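Local coordinates for protein NEQ263 (Nanoarchaeum equitans Kin4-M, PDB 5BN3) that probably binds ATP and ADP as the B-type subunit of an archaeal ATP synthase core complex of the alpha/beta chain family, at residues Y69-G78 with I182-S190. Sequence-based numbering, arbitrary orientation.
Sequences YIGGIFNGFG and IMNSAIFIS
Parallel pairing of the short strand 73-75 with strand 185-190 extends the parallel sheet of the nucleotide-binding domain, and Ile73 beside Ile187 and Phe74 beside Phe188 set the register. Phe74 N donates to Ile187 O (2.7 Å), while Phe74 O receives Ile189 N at 2.8 Å. One step earlier, Ile187 N reaches Gly72 O at 3.1 Å. The type II turn Tyr69-Gly72 leads into the strand and adds a bond of 2.6 Å from Gly71 N to Ser185 O; a water lies within hydrogen-bonding distance of both Gly72 O and Ser185 O. The sheet belongs to a P-loop NTPase-type domain, in which strand 156-162 also pairs in parallel with 185-190. On one face lie three aromatic rings. Phe74 and Phe188 run side by side, their planes 24° apart but slid so far that they barely overlap; Phe74 CB meets Phe188 CD2 at 3.7 Å. With CG anti to its carbonyl carbon (chi1 -61°), Phe188 extends its ring until CZ comes within 3.8 Å of Tyr69 CD2, the two rings meeting obliquely. Asn75 O and Gly78 CA border the Phe188 ring edge, and Val205 of helix 196-215 also touches it. A leucine in place of Phe188 would probably open a gap beside the Phe74 and Tyr69 rings and take from Gly78 CA the ring edge it rests on. The other face carries Ile73 and Ile187, packed on Ile173 of helix 166-178, with Ile73 CG2 resting 3.9 Å from Ile189 CD1.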
ATOM      1  N   TYR B  69      16.719  13.983  43.314  1.00 44.58           N
ATOM      2  CA  TYR B  69      15.688  14.141  42.289  1.00 44.60           C
ATOM      3  C   TYR B  69      14.287  13.973  42.863  1.00 39.47           C
ATOM      4  O   TYR B  69      13.323  14.548  42.358  1.00 47.02           O
ATOM      5  CB  TYR B  69      15.898  13.132  41.155  1.00 46.46           C
ATOM      6  CG  TYR B  69      17.122  13.399  40.315  1.00 40.04           C
ATOM      7  CD1 TYR B  69      18.349  12.859  40.656  1.00 42.26           C
ATOM      8  CD2 TYR B  69      17.049  14.190  39.180  1.00 39.86           C
ATOM      9  CE1 TYR B  69      19.465  13.100  39.896  1.00 45.89           C
ATOM     10  CE2 TYR B  69      18.165  14.437  38.410  1.00 44.35           C
ATOM     11  CZ  TYR B  69      19.370  13.889  38.774  1.00 48.54           C
ATOM     12  OH  TYR B  69      20.487  14.129  38.012  1.00 48.26           O
ATOM     13  N   ILE B  70      14.185  13.175  43.920  1.00 43.82           N
ATOM     14  CA  ILE B  70      12.902  12.894  44.551  1.00 44.36           C
ATOM     15  C   ILE B  70      12.294  14.169  45.136  1.00 49.60           C
ATOM     16  O   ILE B  70      12.907  14.832  45.976  1.00 51.62           O
ATOM     17  CB  ILE B  70      13.043  11.816  45.645  1.00 47.95           C
ATOM     18  CG1 ILE B  70      13.728  10.573  45.066  1.00 55.21           C
ATOM     19  CG2 ILE B  70      11.686  11.458  46.224  1.00 46.25           C
ATOM     20  CD1 ILE B  70      13.942   9.456  46.069  1.00 53.76           C
ATOM     21  N   GLY B  71      11.094  14.510  44.676  1.00 49.07           N
ATOM     22  CA  GLY B  71      10.432  15.735  45.091  1.00 46.11           C
ATOM     23  C   GLY B  71      10.597  16.853  44.079  1.00 49.62           C
ATOM     24  O   GLY B  71      10.053  17.947  44.253  1.00 48.63           O
ATOM     25  N   GLY B  72      11.340  16.577  43.011  1.00 44.19           N
ATOM     26  CA  GLY B  72      11.648  17.596  42.024  1.00 43.28           C
ATOM     27  C   GLY B  72      11.050  17.379  40.646  1.00 50.28           C
ATOM     28  O   GLY B  72      10.564  16.292  40.323  1.00 39.21           O
ATOM     29  N   ILE B  73      11.089  18.437  39.839  1.00 40.82           N
ATOM     30  CA  ILE B  73      10.649  18.409  38.448  1.00 40.58           C
ATOM     31  C   ILE B  73      11.807  18.848  37.551  1.00 46.86           C
ATOM     32  O   ILE B  73      12.448  19.872  37.803  1.00 42.22           O
ATOM     33  CB  ILE B  73       9.445  19.342  38.220  1.00 44.22           C
ATOM     34  CG1 ILE B  73       8.276  18.922  39.118  1.00 43.95           C
ATOM     35  CG2 ILE B  73       9.013  19.316  36.763  1.00 41.62           C
ATOM     36  CD1 ILE B  73       7.052  19.802  38.982  1.00 48.57           C
ATOM     37  N   PHE B  74      12.071  18.069  36.507  1.00 41.50           N
ATOM     38  CA  PHE B  74      13.248  18.277  35.667  1.00 38.57           C
ATOM     39  C   PHE B  74      12.868  18.221  34.192  1.00 46.48           C
ATOM     40  O   PHE B  74      11.786  17.739  33.850  1.00 36.16           O
ATOM     41  CB  PHE B  74      14.302  17.205  35.981  1.00 39.48           C
ATOM     42  CG  PHE B  74      14.643  17.097  37.447  1.00 51.84           C
ATOM     43  CD1 PHE B  74      13.844  16.357  38.311  1.00 41.82           C
ATOM     44  CD2 PHE B  74      15.763  17.732  37.959  1.00 49.02           C
ATOM     45  CE1 PHE B  74      14.152  16.264  39.657  1.00 41.64           C
ATOM     46  CE2 PHE B  74      16.078  17.639  39.306  1.00 46.64           C
ATOM     47  CZ  PHE B  74      15.271  16.907  40.154  1.00 45.69           C
ATOM     48  N   ASN B  75      13.742  18.712  33.316  1.00 36.69           N
ATOM     49  CA  ASN B  75      13.512  18.543  31.881  1.00 39.32           C
ATOM     50  C   ASN B  75      14.030  17.189  31.395  1.00 36.41           C
ATOM     51  O   ASN B  75      14.431  16.350  32.202  1.00 39.67           O
ATOM     52  CB  ASN B  75      14.095  19.701  31.053  1.00 38.12           C
ATOM     53  CG  ASN B  75      15.616  19.786  31.125  1.00 44.33           C
ATOM     54  OD1 ASN B  75      16.288  18.886  31.629  1.00 41.44           O
ATOM     55  ND2 ASN B  75      16.165  20.878  30.604  1.00 45.91           N
ATOM     56  N   GLY B  76      14.033  16.982  30.081  1.00 36.48           N
ATOM     57  CA  GLY B  76      14.460  15.711  29.522  1.00 36.94           C
ATOM     58  C   GLY B  76      15.932  15.400  29.720  1.00 48.65           C
ATOM     59  O   GLY B  76      16.349  14.247  29.597  1.00 38.34           O
ATOM     60  N   PHE B  77      16.724  16.425  30.025  1.00 42.17           N
ATOM     61  CA  PHE B  77      18.154  16.235  30.246  1.00 39.40           C
ATOM     62  C   PHE B  77      18.467  16.008  31.724  1.00 41.88           C
ATOM     63  O   PHE B  77      19.618  15.772  32.095  1.00 41.15           O
ATOM     64  CB  PHE B  77      18.940  17.439  29.721  1.00 46.30           C
ATOM     65  CG  PHE B  77      18.780  17.671  28.245  1.00 39.79           C
ATOM     66  CD1 PHE B  77      19.342  16.796  27.328  1.00 44.25           C
ATOM     67  CD2 PHE B  77      18.082  18.774  27.773  1.00 40.28           C
ATOM     68  CE1 PHE B  77      19.203  17.009  25.966  1.00 46.82           C
ATOM     69  CE2 PHE B  77      17.940  18.993  26.412  1.00 48.70           C
ATOM     70  CZ  PHE B  77      18.501  18.108  25.509  1.00 43.93           C
ATOM     71  N   GLY B  78      17.440  16.078  32.565  1.00 40.74           N
ATOM     72  CA  GLY B  78      17.623  15.904  33.995  1.00 39.87           C
ATOM     73  C   GLY B  78      17.984  17.197  34.702  1.00 44.01           C
ATOM     74  O   GLY B  78      18.353  17.191  35.880  1.00 40.96           O
ATOM     75  N   ILE B 182       3.500  13.764  45.475  1.00 45.43           N
ATOM     76  CA  ILE B 182       4.470  14.621  44.792  1.00 47.35           C
ATOM     77  C   ILE B 182       5.853  14.647  45.457  1.00 48.32           C
ATOM     78  O   ILE B 182       6.875  14.747  44.772  1.00 45.72           O
ATOM     79  CB  ILE B 182       3.918  16.066  44.623  1.00 54.40           C
ATOM     80  CG1 ILE B 182       4.787  16.881  43.662  1.00 49.98           C
ATOM     81  CG2 ILE B 182       3.785  16.769  45.970  1.00 50.15           C
ATOM     82  CD1 ILE B 182       4.677  16.436  42.225  1.00 46.20           C
ATOM     83  N   MET B 183       5.890  14.539  46.783  1.00 47.34           N
ATOM     84  CA  MET B 183       7.156  14.610  47.509  1.00 55.51           C
ATOM     85  C   MET B 183       7.994  13.347  47.334  1.00 56.38           C
ATOM     86  O   MET B 183       9.217  13.376  47.491  1.00 50.33           O
ATOM     87  CB  MET B 183       6.923  14.896  48.996  1.00 59.67           C
ATOM     88  CG  MET B 183       6.108  16.150  49.263  1.00 87.18           C
ATOM     89  SD  MET B 183       6.351  16.811  50.924  1.00118.63           S
ATOM     90  CE  MET B 183       8.040  17.401  50.810  1.00 86.09           C
ATOM     91  N   ASN B 184       7.336  12.239  47.011  1.00 48.96           N
ATOM     92  CA  ASN B 184       8.051  11.003  46.712  1.00 48.81           C
ATOM     93  C   ASN B 184       7.965  10.671  45.226  1.00 55.87           C
ATOM     94  O   ASN B 184       7.741   9.522  44.837  1.00 45.91           O
ATOM     95  CB  ASN B 184       7.527   9.844  47.563  1.00 48.51           C
ATOM     96  CG  ASN B 184       8.513   8.692  47.652  1.00 72.23           C
ATOM     97  OD1 ASN B 184       9.674   8.818  47.253  1.00 57.95           O
ATOM     98  ND2 ASN B 184       8.057   7.564  48.184  1.00 63.76           N
ATOM     99  N   SER B 185       8.152  11.695  44.399  1.00 42.69           N
ATOM    100  CA  SER B 185       8.134  11.529  42.953  1.00 45.35           C
ATOM    101  C   SER B 185       9.237  12.343  42.290  1.00 49.35           C
ATOM    102  O   SER B 185       9.631  13.397  42.793  1.00 46.41           O
ATOM    103  CB  SER B 185       6.775  11.937  42.385  1.00 52.60           C
ATOM    104  OG  SER B 185       5.741  11.142  42.933  1.00 62.76           O
ATOM    105  N   ALA B 186       9.740  11.839  41.170  1.00 41.49           N
ATOM    106  CA  ALA B 186      10.663  12.588  40.328  1.00 36.99           C
ATOM    107  C   ALA B 186      10.037  12.693  38.947  1.00 43.73           C
ATOM    108  O   ALA B 186       9.660  11.679  38.357  1.00 39.44           O
ATOM    109  CB  ALA B 186      12.010  11.899  40.256  1.00 35.08           C
ATOM    110  N   ILE B 187       9.918  13.913  38.436  1.00 39.21           N
ATOM    111  CA  ILE B 187       9.223  14.140  37.174  1.00 34.72           C
ATOM    112  C   ILE B 187      10.151  14.709  36.101  1.00 38.47           C
ATOM    113  O   ILE B 187      10.840  15.708  36.324  1.00 41.46           O
ATOM    114  CB  ILE B 187       8.001  15.062  37.379  1.00 43.68           C
ATOM    115  CG1 ILE B 187       7.016  14.408  38.354  1.00 39.88           C
ATOM    116  CG2 ILE B 187       7.313  15.354  36.060  1.00 35.01           C
ATOM    117  CD1 ILE B 187       5.840  15.283  38.733  1.00 53.92           C
ATOM    118  N   PHE B 188      10.169  14.061  34.940  1.00 31.86           N
ATOM    119  CA  PHE B 188      11.013  14.493  33.830  1.00 33.18           C
ATOM    120  C   PHE B 188      10.147  14.843  32.626  1.00 39.47           C
ATOM    121  O   PHE B 188       9.363  14.017  32.151  1.00 37.26           O
ATOM    122  CB  PHE B 188      12.030  13.404  33.479  1.00 36.87           C
ATOM    123  CG  PHE B 188      12.971  13.075  34.606  1.00 37.54           C
ATOM    124  CD1 PHE B 188      12.643  12.109  35.546  1.00 38.38           C
ATOM    125  CD2 PHE B 188      14.181  13.742  34.730  1.00 44.29           C
ATOM    126  CE1 PHE B 188      13.507  11.811  36.589  1.00 43.72           C
ATOM    127  CE2 PHE B 188      15.050  13.448  35.767  1.00 39.58           C
ATOM    128  CZ  PHE B 188      14.714  12.482  36.699  1.00 41.60           C
ATOM    129  N   ILE B 189      10.286  16.073  32.143  1.00 35.07           N
ATOM    130  CA  ILE B 189       9.399  16.596  31.110  1.00 34.09           C
ATOM    131  C   ILE B 189      10.156  17.153  29.909  1.00 40.11           C
ATOM    132  O   ILE B 189      10.992  18.043  30.055  1.00 38.80           O
ATOM    133  CB  ILE B 189       8.501  17.719  31.679  1.00 39.34           C
ATOM    134  CG1 ILE B 189       7.642  17.186  32.830  1.00 41.35           C
ATOM    135  CG2 ILE B 189       7.621  18.314  30.589  1.00 34.63           C
ATOM    136  CD1 ILE B 189       6.945  18.268  33.629  1.00 42.51           C
ATOM    137  N   SER B 190       9.867  16.624  28.724  1.00 30.90           N
ATOM    138  CA  SER B 190      10.289  17.269  27.484  1.00 34.58           C
ATOM    139  C   SER B 190       9.046  17.774  26.764  1.00 38.31           C
ATOM    140  O   SER B 190       8.115  17.005  26.511  1.00 36.64           O
ATOM    141  CB  SER B 190      11.081  16.309  26.592  1.00 36.72           C
ATOM    142  OG  SER B 190      10.364  15.113  26.348  1.00 38.40           O
TER
HETATM  143  O   HOH W   1       8.295  15.930  41.936  1.00 52.63           O